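Glutathione reductase (Bartonella henselae, PDB 3O0H) probably catalyses the NADPH-dependent reduction of glutathione disulfide to glutathione, using a bound FAD. Local coordinates at residues 24-29 / 151-156; 136-141 / 291-296; 298-303 / 314-319. One frame throughout, in Å; residues are numbered along the deposited sequence. Where two conformers were deposited one is given.

The modelled chain starts at S24, and contact 1 closes a loop of 121 residues by setting 151-156 beside the first strand. Contact 2 opens inside that loop, at 136-141, and closes beyond it at 291-296, so contacts 1 and 2 cross. Contact 3 follows in series. It closes a short loop of ten residues between 298-303 and 314-319, just before strand 321-323. Contact 1 joins the parallel sheet to the antiparallel sheet 136-138, 143-146, 152-155. Contact 2 ties the other outer strand of that small sheet to the loop and first residues of helix 295-298, and contact 3 holds the chain leaving that helix.

Contact 1 (24-29 / 151-156); sequences SFDFDL and ERISAE
OD2 of D26 draws several partners at once. The backbone N of S154 donates to it over 2.8 Å, almost straight at 173°. That donor comes from the anti side of the carboxylate and 34° out of its plane. A water also donates to OD2, and it reaches the O of R152 weakly. In return, the N of D26 donates to OG of S154 at 2.9 Å. S154 holds OG between its backbone N and carbonyl carbon (chi1 69°), which turns the hydroxyl to the N of D26. A second water joins OG to the O of S24.

Further on, the two segments run parallel. The N of F27 donates to the O of S154 at 3.1 Å, and the N of E156 donates to the O of F27 at 3.0 Å. F27 and A155 form the bridge pair, with their side chains on the same face of the sheet. CG2 of I153 meets the edge of the F27 ring at CD2, 3.4 Å away. CA of E156 sits over one face of the F25 ring, 3.9 Å from the centroid, as a CH-pi contact. The carboxylates of D28 and E156 come near each other, but OD2 of D28 accepts from the N of R51.

R51 also binds the O of F25, and H142 stacks on the F25 ring. The contact joins the central parallel sheet of the FAD-binding Rossmann-type domain to the small antiparallel sheet. Strand 27-32 is the middle strand of the first, between 52-55 and 158-160, and 152-155 is an outer strand of the second. F27 and I153 both pack on Y132 of strand 130-132.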
loop_
_atom_site.group_PDB
_atom_site.type_symbol
_atom_site.label_atom_id
_atom_site.label_comp_id
_atom_site.label_asym_id
_atom_site.label_seq_id
_atom_site.Cartn_x
_atom_site.Cartn_y
_atom_site.Cartn_z
ATOM N N SER B 24 -36.796 -2.152 38.981
ATOM C CA SER B 24 -36.695 -1.778 37.541
ATOM C C SER B 24 -35.813 -0.537 37.235
ATOM O O SER B 24 -35.973 0.554 37.818
ATOM C CB SER B 24 -38.077 -1.522 36.977
ATOM O OG SER B 24 -38.005 -1.534 35.555
ATOM N N PHE B 25 -34.946 -0.693 36.241
ATOM C CA PHE B 25 -33.968 0.333 35.896
ATOM C C PHE B 25 -34.420 1.176 34.736
ATOM O O PHE B 25 -35.193 0.719 33.878
ATOM C CB PHE B 25 -32.642 -0.354 35.568
ATOM C CG PHE B 25 -32.063 -1.111 36.721
ATOM C CD1 PHE B 25 -31.606 -0.445 37.834
ATOM C CD2 PHE B 25 -32.023 -2.503 36.712
ATOM C CE1 PHE B 25 -31.091 -1.134 38.925
ATOM C CE2 PHE B 25 -31.493 -3.195 37.795
ATOM C CZ PHE B 25 -31.019 -2.511 38.891
ATOM N N ASP B 26 -33.930 2.422 34.679
ATOM C CA ASP B 26 -34.315 3.289 33.583
ATOM C C ASP B 26 -33.813 2.730 32.251
ATOM O O ASP B 26 -34.490 2.856 31.255
ATOM C CB ASP B 26 -33.773 4.727 33.743
ATOM C CG ASP B 26 -34.313 5.443 34.962
ATOM O OD1 ASP B 26 -35.509 5.289 35.280
ATOM O OD2 ASP B 26 -33.501 6.133 35.608
ATOM N N PHE B 27 -32.646 2.099 32.235
ATOM C CA PHE B 27 -32.072 1.532 31.000
ATOM C C PHE B 27 -31.462 0.161 31.263
ATOM O O PHE B 27 -31.028 -0.115 32.371
ATOM C CB PHE B 27 -30.984 2.447 30.403
ATOM C CG PHE B 27 -31.480 3.739 29.958
ATOM C CD1 PHE B 27 -31.974 3.904 28.669
ATOM C CD2 PHE B 27 -31.484 4.828 30.831
ATOM C CE1 PHE B 27 -32.458 5.158 28.240
ATOM C CE2 PHE B 27 -32.016 6.075 30.416
ATOM C CZ PHE B 27 -32.493 6.236 29.140
ATOM N N ASP B 28 -31.410 -0.673 30.220
ATOM C CA ASP B 28 -30.740 -1.984 30.303
ATOM C C ASP B 28 -29.216 -1.795 30.373
ATOM O O ASP B 28 -28.496 -2.548 31.063
ATOM C CB ASP B 28 -31.067 -2.872 29.097
ATOM C CG ASP B 28 -32.546 -3.223 28.986
ATOM O OD1 ASP B 28 -33.165 -3.532 30.018
ATOM O OD2 ASP B 28 -33.057 -3.173 27.846
ATOM N N LEU B 29 -28.751 -0.761 29.670
ATOM C CA LEU B 29 -27.349 -0.434 29.559
ATOM C C LEU B 29 -27.173 1.066 29.447
ATOM O O LEU B 29 -27.823 1.735 28.603
ATOM C CB LEU B 29 -26.763 -1.079 28.305
ATOM C CG LEU B 29 -25.301 -0.757 27.999
ATOM C CD1 LEU B 29 -24.392 -1.352 29.063
ATOM C CD2 LEU B 29 -24.966 -1.302 26.614
ATOM N N GLU B 151 -29.651 15.400 37.022
ATOM C CA GLU B 151 -30.572 14.250 36.824
ATOM C C GLU B 151 -29.870 12.924 37.137
ATOM O O GLU B 151 -28.735 12.698 36.713
ATOM C CB GLU B 151 -31.095 14.187 35.372
ATOM C CG GLU B 151 -32.185 13.093 35.139
ATOM C CD GLU B 151 -32.777 13.079 33.708
ATOM O OE1 GLU B 151 -32.213 13.730 32.792
ATOM O OE2 GLU B 151 -33.806 12.386 33.506
ATOM N N ARG B 152 -30.560 12.055 37.856
ATOM C CA ARG B 152 -30.076 10.712 38.133
ATOM C C ARG B 152 -30.768 9.705 37.216
ATOM O O ARG B 152 -31.940 9.856 36.937
ATOM C CB ARG B 152 -30.285 10.417 39.609
ATOM C CG ARG B 152 -29.269 11.229 40.393
ATOM C CD ARG B 152 -29.313 10.998 41.847
ATOM N NE ARG B 152 -28.288 11.765 42.536
ATOM C CZ ARG B 152 -27.957 11.545 43.797
ATOM N NH1 ARG B 152 -28.569 10.593 44.477
ATOM N NH2 ARG B 152 -27.011 12.263 44.391
ATOM N N ILE B 153 -29.995 8.800 36.637
ATOM C CA ILE B 153 -30.455 7.794 35.694
ATOM C C ILE B 153 -29.969 6.466 36.232
ATOM O O ILE B 153 -28.798 6.327 36.533
ATOM C CB ILE B 153 -29.806 7.979 34.273
ATOM C CG1 ILE B 153 -30.072 9.385 33.690
ATOM C CG2 ILE B 153 -30.260 6.866 33.313
ATOM C CD1 ILE B 153 -31.477 9.645 33.433
ATOM N N SER B 154 -30.841 5.462 36.291
ATOM C CA SER B 154 -30.414 4.145 36.713
ATOM C C SER B 154 -30.270 3.183 35.549
ATOM O O SER B 154 -30.930 3.328 34.516
ATOM C CB SER B 154 -31.380 3.547 37.728
ATOM O OG SER B 154 -32.610 3.241 37.084
ATOM N N ALA B 155 -29.454 2.161 35.755
ATOM C CA ALA B 155 -29.180 1.184 34.708
ATOM C C ALA B 155 -28.790 -0.160 35.268
ATOM O O ALA B 155 -28.103 -0.260 36.294
ATOM C CB ALA B 155 -28.076 1.701 33.741
ATOM N N GLU B 156 -29.218 -1.196 34.567
ATOM C CA GLU B 156 -28.913 -2.537 34.983
ATOM C C GLU B 156 -27.462 -2.852 34.791
ATOM O O GLU B 156 -26.874 -3.476 35.654
ATOM C CB GLU B 156 -29.746 -3.568 34.194
ATOM C CG GLU B 156 -29.541 -4.996 34.675
ATOM C CD GLU B 156 -30.571 -5.971 34.078
ATOM O OE1 GLU B 156 -31.357 -5.590 33.155
ATOM O OE2 GLU B 156 -30.600 -7.131 34.554
HETATM O O HOH W 1 -34.591 3.215 38.930
HETATM O O HOH W 2 -33.904 7.295 37.874
HETATM O O HOH W 3 -29.051 -5.260 30.782
#

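Contact 2 (136-141 / 291-296); sequences AVFVDE and TGLGLE. With FAD (flavin-adenine dinucleotide), chain H.
F138 has CG beside its backbone N and anti to the carbonyl carbon (chi1 -69°), which directs the ring toward residues 293-295. L293 has CG anti to its own N (chi1 -178°), and its CD1 ends 3.6 Å from the O of A136. L295 starts away from the strand, but its CD2 comes back to CE1 of F138 at 3.6 Å.

One backbone bond joins the segments. The N of F138 donates to the O of L293 at 3.0 Å, nearly straight at 170°. The same oxygen lies at the edge of the F138 ring, close to its plane. CB of F138 rests against the O of G294. G294 has positive phi, and its backbone comes close to the strand at F138. V137 touches the O of G292 with CG1, and R135 binds that same oxygen.

The ring of F138 also packs on I158, I160 and I32, so strands of the parallel sheet complete its surroundings.

The backbone of A136 binds the adenine of FAD. Its N donates to N1A at 3.1 Å, and its O accepts from N6A at 2.9 Å. CD1 of L293 lies 3.6 Å from N6A. Such paired backbone bonds to an adenine edge belong here to the adenine end of the FAD pocket, in a Rossmann-type dinucleotide-binding domain.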
loop_
_atom_site.group_PDB
_atom_site.type_symbol
_atom_site.label_atom_id
_atom_site.label_comp_id
_atom_site.label_asym_id
_atom_site.label_seq_id
_atom_site.Cartn_x
_atom_site.Cartn_y
_atom_site.Cartn_z
ATOM N N ALA B 136 -21.361 12.165 32.768
ATOM C CA ALA B 136 -22.039 11.305 33.747
ATOM C C ALA B 136 -20.976 10.800 34.724
ATOM O O ALA B 136 -19.880 10.420 34.319
ATOM C CB ALA B 136 -22.682 10.112 33.069
ATOM N N VAL B 137 -21.359 10.742 35.995
ATOM C CA VAL B 137 -20.559 10.191 37.077
ATOM C C VAL B 137 -21.402 9.202 37.871
ATOM O O VAL B 137 -22.628 9.304 37.913
ATOM C CB VAL B 137 -20.003 11.291 38.004
ATOM C CG1 VAL B 137 -19.312 12.378 37.195
ATOM C CG2 VAL B 137 -21.084 11.924 38.892
ATOM N N PHE B 138 -20.749 8.250 38.526
ATOM C CA PHE B 138 -21.476 7.295 39.386
ATOM C C PHE B 138 -21.920 7.960 40.672
ATOM O O PHE B 138 -21.171 8.725 41.291
ATOM C CB PHE B 138 -20.617 6.081 39.762
ATOM C CG PHE B 138 -20.309 5.144 38.611
ATOM C CD1 PHE B 138 -19.220 5.356 37.799
ATOM C CD2 PHE B 138 -21.082 4.017 38.394
ATOM C CE1 PHE B 138 -18.929 4.475 36.752
ATOM C CE2 PHE B 138 -20.800 3.131 37.384
ATOM C CZ PHE B 138 -19.722 3.352 36.566
ATOM N N VAL B 139 -23.147 7.633 41.076
ATOM C CA VAL B 139 -23.675 7.940 42.389
ATOM C C VAL B 139 -23.574 6.692 43.300
ATOM O O VAL B 139 -23.285 6.796 44.472
ATOM C CB VAL B 139 -25.177 8.312 42.279
ATOM C CG1 VAL B 139 -25.832 8.354 43.663
ATOM C CG2 VAL B 139 -25.322 9.630 41.568
ATOM N N ASP B 140 -23.878 5.544 42.723
ATOM C CA ASP B 140 -23.744 4.224 43.330
ATOM C C ASP B 140 -23.596 3.160 42.210
ATOM O O ASP B 140 -23.378 3.499 41.068
ATOM C CB ASP B 140 -24.899 3.908 44.289
ATOM C CG ASP B 140 -26.229 3.692 43.604
ATOM O OD1 ASP B 140 -26.290 3.492 42.375
ATOM O OD2 ASP B 140 -27.258 3.747 44.343
ATOM N N GLU B 141 -23.641 1.886 42.588
ATOM C CA GLU B 141 -23.424 0.807 41.647
ATOM C C GLU B 141 -24.349 0.769 40.408
ATOM O O GLU B 141 -23.925 0.254 39.361
ATOM C CB GLU B 141 -23.473 -0.511 42.400
ATOM C CG GLU B 141 -22.408 -0.629 43.449
ATOM C CD GLU B 141 -22.774 -0.174 44.878
ATOM O OE1 GLU B 141 -23.705 0.660 45.118
ATOM O OE2 GLU B 141 -22.066 -0.680 45.769
ATOM N N THR B 291 -10.314 9.628 36.993
ATOM C CA THR B 291 -10.404 10.584 38.127
ATOM C C THR B 291 -11.732 11.310 38.072
ATOM O O THR B 291 -12.177 11.722 37.005
ATOM C CB THR B 291 -9.290 11.696 38.092
ATOM O OG1 THR B 291 -8.003 11.086 37.958
ATOM C CG2 THR B 291 -9.257 12.472 39.373
ATOM N N GLY B 292 -12.345 11.483 39.223
ATOM C CA GLY B 292 -13.572 12.274 39.330
ATOM C C GLY B 292 -14.766 11.605 38.666
ATOM O O GLY B 292 -15.744 12.270 38.334
ATOM N N LEU B 293 -14.705 10.288 38.499
ATOM C CA LEU B 293 -15.767 9.529 37.806
ATOM C C LEU B 293 -16.746 8.863 38.755
ATOM O O LEU B 293 -17.787 8.356 38.336
ATOM C CB LEU B 293 -15.127 8.490 36.846
ATOM C CG LEU B 293 -15.988 7.593 35.961
ATOM C CD1 LEU B 293 -16.990 8.434 35.148
ATOM C CD2 LEU B 293 -15.133 6.738 35.013
ATOM N N GLY B 294 -16.417 8.819 40.041
ATOM C CA GLY B 294 -17.264 8.172 41.030
ATOM C C GLY B 294 -17.036 6.694 41.052
ATOM O O GLY B 294 -17.851 5.946 41.585
ATOM N N LEU B 295 -15.913 6.228 40.512
ATOM C CA LEU B 295 -15.676 4.755 40.518
ATOM C C LEU B 295 -15.640 4.214 41.932
ATOM O O LEU B 295 -16.029 3.063 42.189
ATOM C CB LEU B 295 -14.387 4.403 39.762
ATOM C CG LEU B 295 -14.486 4.645 38.272
ATOM C CD1 LEU B 295 -13.068 4.544 37.621
ATOM C CD2 LEU B 295 -15.529 3.706 37.585
ATOM N N GLU B 296 -15.175 5.032 42.865
ATOM C CA GLU B 296 -15.128 4.647 44.273
ATOM C C GLU B 296 -16.528 4.499 44.905
ATOM O O GLU B 296 -16.706 3.779 45.842
ATOM C CB GLU B 296 -14.254 5.616 45.080
ATOM C CG GLU B 296 -14.800 7.032 45.168
ATOM C CD GLU B 296 -14.608 7.886 43.924
ATOM O OE1 GLU B 296 -14.123 7.449 42.848
ATOM O OE2 GLU B 296 -14.950 9.064 44.037
HETATM P PA FAD H . -12.319 7.905 23.374
HETATM O O1A FAD H . -11.254 8.847 23.847
HETATM O O2A FAD H . -12.432 7.798 21.878
HETATM O O5B FAD H . -13.759 8.258 23.970
HETATM C C5B FAD H . -13.997 8.603 25.318
HETATM C C4B FAD H . -15.166 9.566 25.290
HETATM O O4B FAD H . -15.734 9.720 26.581
HETATM C C3B FAD H . -14.803 10.967 24.809
HETATM O O3B FAD H . -15.682 11.369 23.755
HETATM C C2B FAD H . -14.993 11.847 26.030
HETATM O O2B FAD H . -15.467 13.122 25.669
HETATM C C1B FAD H . -16.035 11.130 26.819
HETATM N N9A FAD H . -16.035 11.151 28.291
HETATM C C8A FAD H . -14.993 10.895 29.134
HETATM N N7A FAD H . -15.463 10.876 30.391
HETATM C C5A FAD H . -16.807 11.114 30.332
HETATM C C6A FAD H . -17.797 11.129 31.279
HETATM N N6A FAD H . -17.554 10.958 32.588
HETATM N N1A FAD H . -19.092 11.367 30.888
HETATM C C2A FAD H . -19.376 11.539 29.553
HETATM N N3A FAD H . -18.406 11.490 28.609
HETATM C C4A FAD H . -17.156 11.234 29.018
HETATM N N1 FAD H . -5.316 5.604 17.570
HETATM C C2 FAD H . -5.140 4.846 16.431
HETATM O O2 FAD H . -5.510 3.646 16.353
HETATM N N3 FAD H . -4.561 5.402 15.359
HETATM C C4 FAD H . -4.159 6.728 15.328
HETATM O O4 FAD H . -3.674 7.150 14.270
HETATM C C4X FAD H . -4.333 7.503 16.475
HETATM N N5 FAD H . -3.974 8.823 16.507
HETATM C C5X FAD H . -4.215 9.554 17.670
HETATM C C6 FAD H . -3.828 10.883 17.687
HETATM C C7 FAD H . -4.053 11.667 18.811
HETATM C C7M FAD H . -3.625 13.123 18.773
HETATM C C8 FAD H . -4.671 11.118 19.917
HETATM C C8M FAD H . -4.892 11.940 21.170
HETATM C C9 FAD H . -5.038 9.777 19.917
HETATM C C9A FAD H . -4.802 8.988 18.787
HETATM N N10 FAD H . -5.158 7.651 18.732
HETATM C C10 FAD H . -4.947 6.926 17.586
HETATM C "C1'" FAD H . -5.778 6.955 19.879
HETATM C "C2'" FAD H . -7.281 6.855 19.797
HETATM O "O2'" FAD H . -7.820 8.162 19.769
HETATM C "C3'" FAD H . -7.765 6.121 21.020
HETATM O "O3'" FAD H . -7.063 4.916 21.265
HETATM C "C4'" FAD H . -9.262 5.911 20.947
HETATM O "O4'" FAD H . -9.890 7.184 20.771
HETATM C "C5'" FAD H . -9.785 5.280 22.232
HETATM O "O5'" FAD H . -11.204 5.023 22.127
HETATM P P FAD H . -12.027 5.045 23.505
HETATM O O1P FAD H . -13.447 4.592 23.251
HETATM O O2P FAD H . -11.296 4.224 24.545
HETATM O O3P FAD H . -11.975 6.514 24.097
#

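Contact 3 (298-303 / 314-319); sequences AGVKVN and MTTNVS
An ST turn at T316 and the side-chain amide of N317 fix the loop between helix 295-298 and strand 321-323. This loop belongs to the FAD-binding Rossmann-type region, and strand 321-323 is an outer strand of its parallel sheet. In the ST turn, OG1 of T316 accepts from the N of V318 at 3.0 Å. OG1 also bonds to the O of I321, which ties the turn to that strand.

The side chain of N317 makes both hydrogen bonds between the segments. ND2 donates to the O of G299 at 3.1 Å, with the donor nearly in line with the carbonyl. OD1 accepts from the N of K301 at 2.9 Å. That donor stands above the carbonyl plane of N317, 38° out of it. CG of N317 lies between its backbone N and carbonyl carbon (chi1 66°), and from there the amide reaches both sides of V300. Its two ends thus span one residue of the neighbouring backbone and hold its course. G299 is the first residue to leave the helix, and its positive phi turns the chain there.

V300 is buried and carries the apolar packing. Its CG1 lies near CG2 of T316, and its CG2 comes 4.2 Å from CG2 of V318. The side chain crosses both partners at about a right angle. V300 also packs on V308, L295 and I321. K301 is also joined to V309 by a backbone hydrogen bond. CG2 of V318, beside the backbone N and anti to the carbonyl carbon, rests 3.5 Å from the O of A298.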
loop_
_atom_site.group_PDB
_atom_site.type_symbol
_atom_site.label_atom_id
_atom_site.label_comp_id
_atom_site.label_asym_id
_atom_site.label_seq_id
_atom_site.Cartn_x
_atom_site.Cartn_y
_atom_site.Cartn_z
ATOM N N ALA B 298 -18.994 3.191 43.071
ATOM C CA ALA B 298 -19.448 1.914 42.498
ATOM C C ALA B 298 -18.658 0.746 43.003
ATOM O O ALA B 298 -19.037 -0.413 42.772
ATOM C CB ALA B 298 -19.377 1.961 41.002
ATOM N N GLY B 299 -17.536 1.003 43.663
ATOM C CA GLY B 299 -16.657 -0.087 44.091
ATOM C C GLY B 299 -15.800 -0.709 42.986
ATOM O O GLY B 299 -15.277 -1.828 43.153
ATOM N N VAL B 300 -15.591 0.035 41.895
ATOM C CA VAL B 300 -14.838 -0.470 40.731
ATOM C C VAL B 300 -13.355 -0.311 40.959
ATOM O O VAL B 300 -12.881 0.785 41.265
ATOM C CB VAL B 300 -15.262 0.218 39.431
ATOM C CG1 VAL B 300 -14.229 -0.042 38.280
ATOM C CG2 VAL B 300 -16.721 -0.205 39.034
ATOM N N LYS B 301 -12.620 -1.391 40.793
ATOM C CA LYS B 301 -11.183 -1.386 41.054
ATOM C C LYS B 301 -10.384 -0.699 39.921
ATOM O O LYS B 301 -10.580 -0.962 38.726
ATOM C CB LYS B 301 -10.699 -2.819 41.311
ATOM C CG LYS B 301 -9.189 -3.050 41.231
ATOM C CD LYS B 301 -8.531 -2.973 42.554
ATOM C CE LYS B 301 -7.011 -3.001 42.439
ATOM N NZ LYS B 301 -6.445 -2.620 43.750
ATOM N N VAL B 302 -9.501 0.195 40.342
ATOM C CA VAL B 302 -8.600 0.926 39.491
ATOM C C VAL B 302 -7.178 0.659 39.984
ATOM O O VAL B 302 -6.928 0.679 41.168
ATOM C CB VAL B 302 -8.888 2.416 39.575
ATOM C CG1 VAL B 302 -7.907 3.216 38.715
ATOM C CG2 VAL B 302 -10.363 2.685 39.173
ATOM N N ASN B 303 -6.249 0.393 39.086
ATOM C CA ASN B 303 -4.902 0.012 39.481
ATOM C C ASN B 303 -3.995 1.220 39.636
ATOM O O ASN B 303 -4.446 2.327 39.464
ATOM C CB ASN B 303 -4.281 -1.019 38.500
ATOM C CG ASN B 303 -3.977 -0.447 37.123
ATOM O OD1 ASN B 303 -3.960 0.760 36.884
ATOM N ND2 ASN B 303 -3.725 -1.350 36.196
ATOM N N MET B 314 -14.041 -8.435 29.699
ATOM C CA MET B 314 -14.163 -6.968 29.799
ATOM C C MET B 314 -14.986 -6.534 31.050
ATOM O O MET B 314 -15.405 -5.367 31.153
ATOM C CB MET B 314 -14.752 -6.327 28.526
ATOM C CG MET B 314 -14.143 -6.779 27.200
ATOM S SD MET B 314 -12.382 -6.613 27.262
ATOM C CE MET B 314 -12.173 -4.882 27.210
ATOM N N THR B 315 -15.140 -7.448 32.005
ATOM C CA THR B 315 -15.896 -7.189 33.244
ATOM C C THR B 315 -14.960 -6.590 34.297
ATOM O O THR B 315 -13.825 -7.077 34.534
ATOM C CB THR B 315 -16.486 -8.479 33.881
ATOM O OG1 THR B 315 -16.767 -9.464 32.873
ATOM C CG2 THR B 315 -17.807 -8.174 34.684
ATOM N N THR B 316 -15.465 -5.578 34.970
ATOM C CA THR B 316 -14.846 -5.118 36.223
ATOM C C THR B 316 -15.057 -6.136 37.361
ATOM O O THR B 316 -15.670 -7.223 37.195
ATOM C CB THR B 316 -15.362 -3.694 36.657
ATOM O OG1 THR B 316 -16.666 -3.805 37.236
ATOM C CG2 THR B 316 -15.394 -2.696 35.433
ATOM N N ASN B 317 -14.549 -5.783 38.547
ATOM C CA ASN B 317 -14.841 -6.543 39.764
ATOM C C ASN B 317 -16.288 -6.410 40.259
ATOM O O ASN B 317 -16.649 -7.078 41.208
ATOM C CB ASN B 317 -13.848 -6.188 40.877
ATOM C CG ASN B 317 -13.994 -4.742 41.356
ATOM O OD1 ASN B 317 -14.123 -3.836 40.572
ATOM N ND2 ASN B 317 -13.984 -4.552 42.660
ATOM N N VAL B 318 -17.090 -5.550 39.638
ATOM C CA VAL B 318 -18.515 -5.474 39.872
ATOM C C VAL B 318 -19.242 -6.063 38.660
ATOM O O VAL B 318 -19.161 -5.519 37.553
ATOM C CB VAL B 318 -18.983 -4.021 40.109
ATOM C CG1 VAL B 318 -20.494 -3.965 40.407
ATOM C CG2 VAL B 318 -18.166 -3.429 41.270
ATOM N N SER B 319 -19.978 -7.151 38.905
ATOM C CA SER B 319 -20.405 -8.074 37.855
ATOM C C SER B 319 -21.302 -7.445 36.754
ATOM O O SER B 319 -21.363 -7.984 35.686
ATOM C CB SER B 319 -21.059 -9.331 38.471
ATOM O OG SER B 319 -22.326 -9.002 39.074
#